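Local coordinates for protein acetyltransferase, GNAT family (Streptococcus pneumoniae, PDB 2ATR) that probably transfers an acetyl group from acetyl-CoA to an acceptor not yet identified, as a member of the GNAT acetyltransferase family, at residues K5-V10 with I44-D49; G55-V60 with Q70-L75. All blocks are in the same frame, centred on the assembly; numbering follows the deposited sequence.

Interaction 1 of 2, residues K5-V10 with I44-D49; sequences KKQEIV and IYLALD
With chi1 at -162°, Lys6 holds its CG anti to the backbone N, while Tyr45 turns its ring back beside its own N (chi1 -73°); together these torsions lay the lysine's alkyl chain across the tyrosine. Lys6 CG sits over the ring face, 4.0 Å from the centroid of the Tyr45 ring in a CH-pi contact, and Lys6 CD reaches on to within 3.3 Å of Tyr45 OH. The phenol oxygen itself is hydrogen-bonded to Asn94, beyond these two strands.

The backbones run antiparallel. Lys5 and Leu46 form a hydrogen-bonded pair, with Lys5 N to Leu46 O at 3.0 Å and Leu46 N to Lys5 O at 2.8 Å, the first of them almost straight. Next along, Lys6 and Tyr45 make a non-hydrogen-bonded pair, and Gln7 N then reaches Ile44 O at 2.9 Å.

On the other face of the sheet, Gln7 bends at chi2 and brings its amide nitrogen against the Leu46 side chain, NE2 lying 3.6 Å from Leu46 CD1. Farther along the chain, Val10 comes back toward the neighbouring strand and its CG2 packs on Ile44 CD1 at 3.8 Å.

Strand 2-7 forms one edge of the sheet within this chain, and 43-49 lies between it and 52-61. Helix 83-92 packs on the Tyr45 face through Leu87, Glu90 and Ala91, whereas Val15 of helix 12-20 touches Val10 and Leu46 on the other.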
loop_
_atom_site.group_PDB
_atom_site.type_symbol
_atom_site.label_atom_id
_atom_site.label_comp_id
_atom_site.label_asym_id
_atom_site.label_seq_id
_atom_site.Cartn_x
_atom_site.Cartn_y
_atom_site.Cartn_z
ATOM N N LYS A 5 6.900 8.662 -7.949
ATOM C CA LYS A 5 7.878 9.420 -7.173
ATOM C C LYS A 5 7.955 8.999 -5.708
ATOM O O LYS A 5 6.932 8.973 -4.976
ATOM C CB LYS A 5 7.626 10.933 -7.287
ATOM C CG LYS A 5 8.418 11.565 -8.442
ATOM C CD LYS A 5 8.042 13.042 -8.698
ATOM C CE LYS A 5 8.853 13.645 -9.892
ATOM N NZ LYS A 5 10.003 14.492 -9.455
ATOM N N LYS A 6 9.175 8.625 -5.306
ATOM C CA LYS A 6 9.523 8.411 -3.916
ATOM C C LYS A 6 9.432 9.693 -3.141
ATOM O O LYS A 6 9.952 10.722 -3.566
ATOM C CB LYS A 6 10.949 7.872 -3.779
ATOM C CG LYS A 6 11.182 7.239 -2.458
ATOM C CD LYS A 6 12.514 6.490 -2.477
ATOM C CE LYS A 6 12.813 5.892 -1.128
ATOM N NZ LYS A 6 12.791 6.916 -0.062
ATOM N N GLN A 7 8.842 9.584 -1.956
ATOM C CA GLN A 7 8.565 10.695 -1.058
ATOM C C GLN A 7 9.278 10.542 0.275
ATOM O O GLN A 7 9.207 9.468 0.888
ATOM C CB GLN A 7 7.067 10.688 -0.781
ATOM C CG GLN A 7 6.469 12.028 -0.653
ATOM C CD GLN A 7 6.350 12.767 -1.970
ATOM O OE1 GLN A 7 6.190 13.994 -1.968
ATOM N NE2 GLN A 7 6.416 12.037 -3.098
ATOM N N GLU A 8 9.944 11.600 0.743
ATOM C CA GLU A 8 10.610 11.588 2.047
ATOM C C GLU A 8 9.721 12.183 3.164
ATOM O O GLU A 8 9.540 11.591 4.220
ATOM C CB GLU A 8 11.976 12.291 1.971
ATOM C CG GLU A 8 12.142 13.236 0.759
ATOM C CD GLU A 8 13.592 13.663 0.550
ATOM O OE1 GLU A 8 14.486 12.769 0.517
ATOM O OE2 GLU A 8 13.838 14.891 0.415
ATOM N N ILE A 9 9.150 13.348 2.914
ATOM C CA ILE A 9 8.124 13.880 3.799
ATOM C C ILE A 9 6.771 13.914 3.075
ATOM O O ILE A 9 6.629 14.496 1.982
ATOM C CB ILE A 9 8.493 15.273 4.364
ATOM C CG1 ILE A 9 9.852 15.250 5.080
ATOM C CG2 ILE A 9 7.396 15.783 5.329
ATOM C CD1 ILE A 9 10.548 16.671 5.132
ATOM N N VAL A 10 5.779 13.259 3.676
ATOM C CA VAL A 10 4.424 13.314 3.153
ATOM C C VAL A 10 3.550 13.867 4.247
ATOM O O VAL A 10 3.441 13.272 5.333
ATOM C CB VAL A 10 3.870 11.950 2.687
ATOM C CG1 VAL A 10 2.477 12.117 1.994
ATOM C CG2 VAL A 10 4.814 11.300 1.754
ATOM N N ILE A 44 7.232 5.725 1.248
ATOM C CA ILE A 44 6.035 6.133 0.519
ATOM C C ILE A 44 6.361 6.542 -0.905
ATOM O O ILE A 44 7.265 7.319 -1.125
ATOM C CB ILE A 44 5.316 7.275 1.245
ATOM C CG1 ILE A 44 4.862 6.838 2.628
ATOM C CG2 ILE A 44 4.152 7.778 0.431
ATOM C CD1 ILE A 44 4.642 7.966 3.564
ATOM N N TYR A 45 5.615 6.010 -1.860
ATOM C CA TYR A 45 5.640 6.493 -3.236
ATOM C C TYR A 45 4.284 7.086 -3.615
ATOM O O TYR A 45 3.257 6.584 -3.190
ATOM C CB TYR A 45 6.009 5.361 -4.205
ATOM C CG TYR A 45 7.466 4.930 -4.163
ATOM C CD1 TYR A 45 8.324 5.223 -5.202
ATOM C CD2 TYR A 45 7.971 4.234 -3.086
ATOM C CE1 TYR A 45 9.626 4.847 -5.162
ATOM C CE2 TYR A 45 9.268 3.855 -3.037
ATOM C CZ TYR A 45 10.101 4.161 -4.077
ATOM O OH TYR A 45 11.406 3.768 -4.031
ATOM N N LEU A 46 4.293 8.150 -4.414
ATOM C CA LEU A 46 3.050 8.689 -4.979
ATOM C C LEU A 46 2.995 8.452 -6.470
ATOM O O LEU A 46 4.052 8.377 -7.122
ATOM C CB LEU A 46 2.904 10.189 -4.716
ATOM C CG LEU A 46 3.002 10.574 -3.252
ATOM C CD1 LEU A 46 2.841 12.088 -3.147
ATOM C CD2 LEU A 46 1.900 9.826 -2.442
ATOM N N ALA A 47 1.773 8.305 -6.989
ATOM C CA ALA A 47 1.497 8.303 -8.406
ATOM C C ALA A 47 0.959 9.690 -8.762
ATOM O O ALA A 47 0.062 10.208 -8.060
ATOM C CB ALA A 47 0.460 7.251 -8.739
ATOM N N LEU A 48 1.559 10.295 -9.801
ATOM C CA LEU A 48 1.252 11.681 -10.217
ATOM C C LEU A 48 0.857 11.731 -11.668
ATOM O O LEU A 48 1.518 11.148 -12.530
ATOM C CB LEU A 48 2.462 12.609 -10.021
ATOM C CG LEU A 48 2.396 13.239 -8.625
ATOM C CD1 LEU A 48 3.226 12.499 -7.604
ATOM C CD2 LEU A 48 2.821 14.682 -8.717
ATOM N N ASP A 49 -0.200 12.472 -11.936
ATOM C CA ASP A 49 -0.654 12.723 -13.283
ATOM C C ASP A 49 -0.367 14.219 -13.435
ATOM O O ASP A 49 -1.173 15.067 -12.965
ATOM C CB ASP A 49 -2.176 12.462 -13.365
ATOM C CG ASP A 49 -2.753 12.803 -14.750
ATOM O OD1 ASP A 49 -1.954 13.101 -15.668
ATOM O OD2 ASP A 49 -3.984 12.727 -14.924
#

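Interaction 2 of 2, residues G55-V60 with Q70-L75; sequences GLIRLV and QDLIVL
A beta hairpin, strands 52-61 and 66-74, lies near the centre of the molecule, and a classic beta bulge interrupts its pairing: Gln70 and Asp71 both face Arg58. The carbonyl oxygen of Arg58 takes two donors, Gln70 N at 2.8 Å and Asp71 N at 3.2 Å, while Arg58 N returns a bond to Asp71 O. Beyond the bulge the pairing is regular, Leu56 N meeting Ile73 O at 2.8 Å and Ile73 N meeting Leu56 O at 2.9 Å.

Arg58 and Asp71 run side by side off the same face and close a salt bridge, Arg58 NE to Asp71 OD2 at 2.8 Å; the nitrogen comes in from above the carboxylate plane, 45° out of it. Tyr19 also bonds to OD2, and Ser41 takes Arg58 NH1. Gln70 CG lies over one guanidinium face, 3.4 Å from Arg58 NH2. A water in the guanidinium plane joins Arg58 NH2, Gln70 NE2 and Asp71 OD1, tying the three polar ends together.

On the reverse face Leu72 CD1 packs 3.8 Å from Ile57 CB, where Met88 of helix 83-92 touches both residues. A bulged strand that leads through a loop into helix 83-92 is consistent with the central strand of the GNAT fold, which in relatives lies alongside acetyl-CoA.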
loop_
_atom_site.group_PDB
_atom_site.type_symbol
_atom_site.label_atom_id
_atom_site.label_comp_id
_atom_site.label_asym_id
_atom_site.label_seq_id
_atom_site.Cartn_x
_atom_site.Cartn_y
_atom_site.Cartn_z
ATOM N N GLY A 55 -2.402 8.494 -6.618
ATOM C CA GLY A 55 -2.146 7.137 -6.079
ATOM C C GLY A 55 -1.096 7.234 -5.025
ATOM O O GLY A 55 -0.317 8.201 -5.024
ATOM N N LEU A 56 -1.108 6.275 -4.082
ATOM C CA LEU A 56 -0.140 6.225 -3.005
ATOM C C LEU A 56 0.140 4.742 -2.652
ATOM O O LEU A 56 -0.751 3.902 -2.757
ATOM C CB LEU A 56 -0.653 7.016 -1.770
ATOM C CG LEU A 56 0.035 6.950 -0.395
ATOM C CD1 LEU A 56 -0.212 8.237 0.429
ATOM C CD2 LEU A 56 -0.453 5.676 0.392
ATOM N N ILE A 57 1.372 4.446 -2.284
ATOM C CA ILE A 57 1.699 3.155 -1.601
ATOM C C ILE A 57 2.476 3.514 -0.357
ATOM O O ILE A 57 3.258 4.461 -0.371
ATOM C CB ILE A 57 2.416 2.096 -2.497
ATOM C CG1 ILE A 57 2.603 0.708 -1.744
ATOM C CG2 ILE A 57 3.776 2.664 -2.992
ATOM C CD1 ILE A 57 3.072 -0.437 -2.728
ATOM N N ARG A 58 2.200 2.816 0.743
ATOM C CA ARG A 58 2.865 3.048 1.993
ATOM C C ARG A 58 3.227 1.692 2.637
ATOM O O ARG A 58 2.375 0.820 2.904
ATOM C CB ARG A 58 1.967 3.846 2.948
ATOM C CG ARG A 58 2.606 4.285 4.203
ATOM C CD ARG A 58 1.763 5.339 4.922
ATOM N NE ARG A 58 0.600 4.785 5.632
ATOM C CZ ARG A 58 0.606 4.238 6.843
ATOM N NH1 ARG A 58 1.737 4.005 7.527
ATOM N NH2 ARG A 58 -0.542 3.865 7.372
ATOM N N LEU A 59 4.517 1.516 2.864
ATOM C CA LEU A 59 5.025 0.283 3.491
ATOM C C LEU A 59 5.439 0.561 4.899
ATOM O O LEU A 59 5.928 1.643 5.186
ATOM C CB LEU A 59 6.221 -0.246 2.711
ATOM C CG LEU A 59 6.163 -0.484 1.210
ATOM C CD1 LEU A 59 7.457 -1.157 0.818
ATOM C CD2 LEU A 59 4.999 -1.320 0.815
ATOM N N VAL A 60 5.264 -0.434 5.775
ATOM C CA VAL A 60 5.584 -0.359 7.201
ATOM C C VAL A 60 6.287 -1.648 7.662
ATOM O O VAL A 60 6.271 -2.661 6.944
ATOM C CB VAL A 60 4.315 -0.134 8.104
ATOM C CG1 VAL A 60 3.622 1.221 7.741
ATOM C CG2 VAL A 60 3.351 -1.316 8.029
ATOM N N GLN A 70 1.038 -1.522 3.638
ATOM C CA GLN A 70 -0.004 -1.004 4.530
ATOM C C GLN A 70 -1.127 -0.268 3.770
ATOM O O GLN A 70 -2.317 -0.588 3.946
ATOM C CB GLN A 70 0.641 -0.147 5.602
ATOM C CG GLN A 70 -0.328 0.577 6.559
ATOM C CD GLN A 70 -1.303 -0.384 7.259
ATOM O OE1 GLN A 70 -1.000 -1.551 7.464
ATOM N NE2 GLN A 70 -2.488 0.102 7.571
ATOM N N ASP A 71 -0.778 0.679 2.903
ATOM C CA ASP A 71 -1.792 1.379 2.063
ATOM C C ASP A 71 -1.395 1.212 0.625
ATOM O O ASP A 71 -0.200 1.365 0.276
ATOM C CB ASP A 71 -1.906 2.907 2.353
ATOM C CG ASP A 71 -2.258 3.234 3.793
ATOM O OD1 ASP A 71 -3.065 2.512 4.433
ATOM O OD2 ASP A 71 -1.741 4.257 4.289
ATOM N N LEU A 72 -2.348 0.839 -0.209
ATOM C CA LEU A 72 -2.205 0.934 -1.650
ATOM C C LEU A 72 -3.486 1.555 -2.223
ATOM O O LEU A 72 -4.570 0.932 -2.186
ATOM C CB LEU A 72 -1.963 -0.424 -2.296
ATOM C CG LEU A 72 -1.762 -0.463 -3.818
ATOM C CD1 LEU A 72 -0.562 0.421 -4.232
ATOM C CD2 LEU A 72 -1.560 -1.894 -4.338
ATOM N N ILE A 73 -3.367 2.767 -2.739
ATOM C CA ILE A 73 -4.555 3.514 -3.170
ATOM C C ILE A 73 -4.295 4.056 -4.547
ATOM O O ILE A 73 -3.243 4.652 -4.776
ATOM C CB ILE A 73 -4.886 4.711 -2.232
ATOM C CG1 ILE A 73 -5.170 4.223 -0.819
ATOM C CG2 ILE A 73 -6.095 5.499 -2.765
ATOM C CD1 ILE A 73 -5.234 5.303 0.200
ATOM N N VAL A 74 -5.213 3.790 -5.472
ATOM C CA VAL A 74 -5.324 4.553 -6.709
ATOM C C VAL A 74 -6.762 5.157 -6.748
ATOM O O VAL A 74 -7.750 4.502 -6.334
ATOM C CB VAL A 74 -5.069 3.706 -7.951
ATOM C CG1 VAL A 74 -5.126 4.589 -9.226
ATOM C CG2 VAL A 74 -3.715 3.033 -7.888
ATOM N N LEU A 75 -6.871 6.418 -7.172
ATOM C CA LEU A 75 -8.224 6.982 -7.458
ATOM C C LEU A 75 -8.985 6.062 -8.369
ATOM O O LEU A 75 -8.464 5.653 -9.435
ATOM C CB LEU A 75 -8.168 8.382 -8.072
ATOM C CG LEU A 75 -7.620 9.459 -7.162
ATOM C CD1 LEU A 75 -7.397 10.795 -7.969
ATOM C CD2 LEU A 75 -8.529 9.679 -5.899
HETATM O O HOH W 1 -3.398 3.113 7.097
#

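How the interactions relate
From the N terminus, strand 2-7 enters first; the chain then passes through helices 12-20 and 33-38 before strand 43-49 returns to pair with it, so interaction 1 closes a long, partly helical loop. A turn leads into strand 52-61, and interaction 2 closes the short hairpin made with strand 66-74. The two contacts follow in series, neither nested nor crossed. They share one sheet, in which 43-49 and 52-61 are neighbours: Ala47 N lies 2.9 Å from Gly55 O and Ile57 N lies 3.0 Å from Tyr45 O, both probable hydrogen bonds. Helices 12-20 and 83-92 pack on opposite faces and touch both contacts.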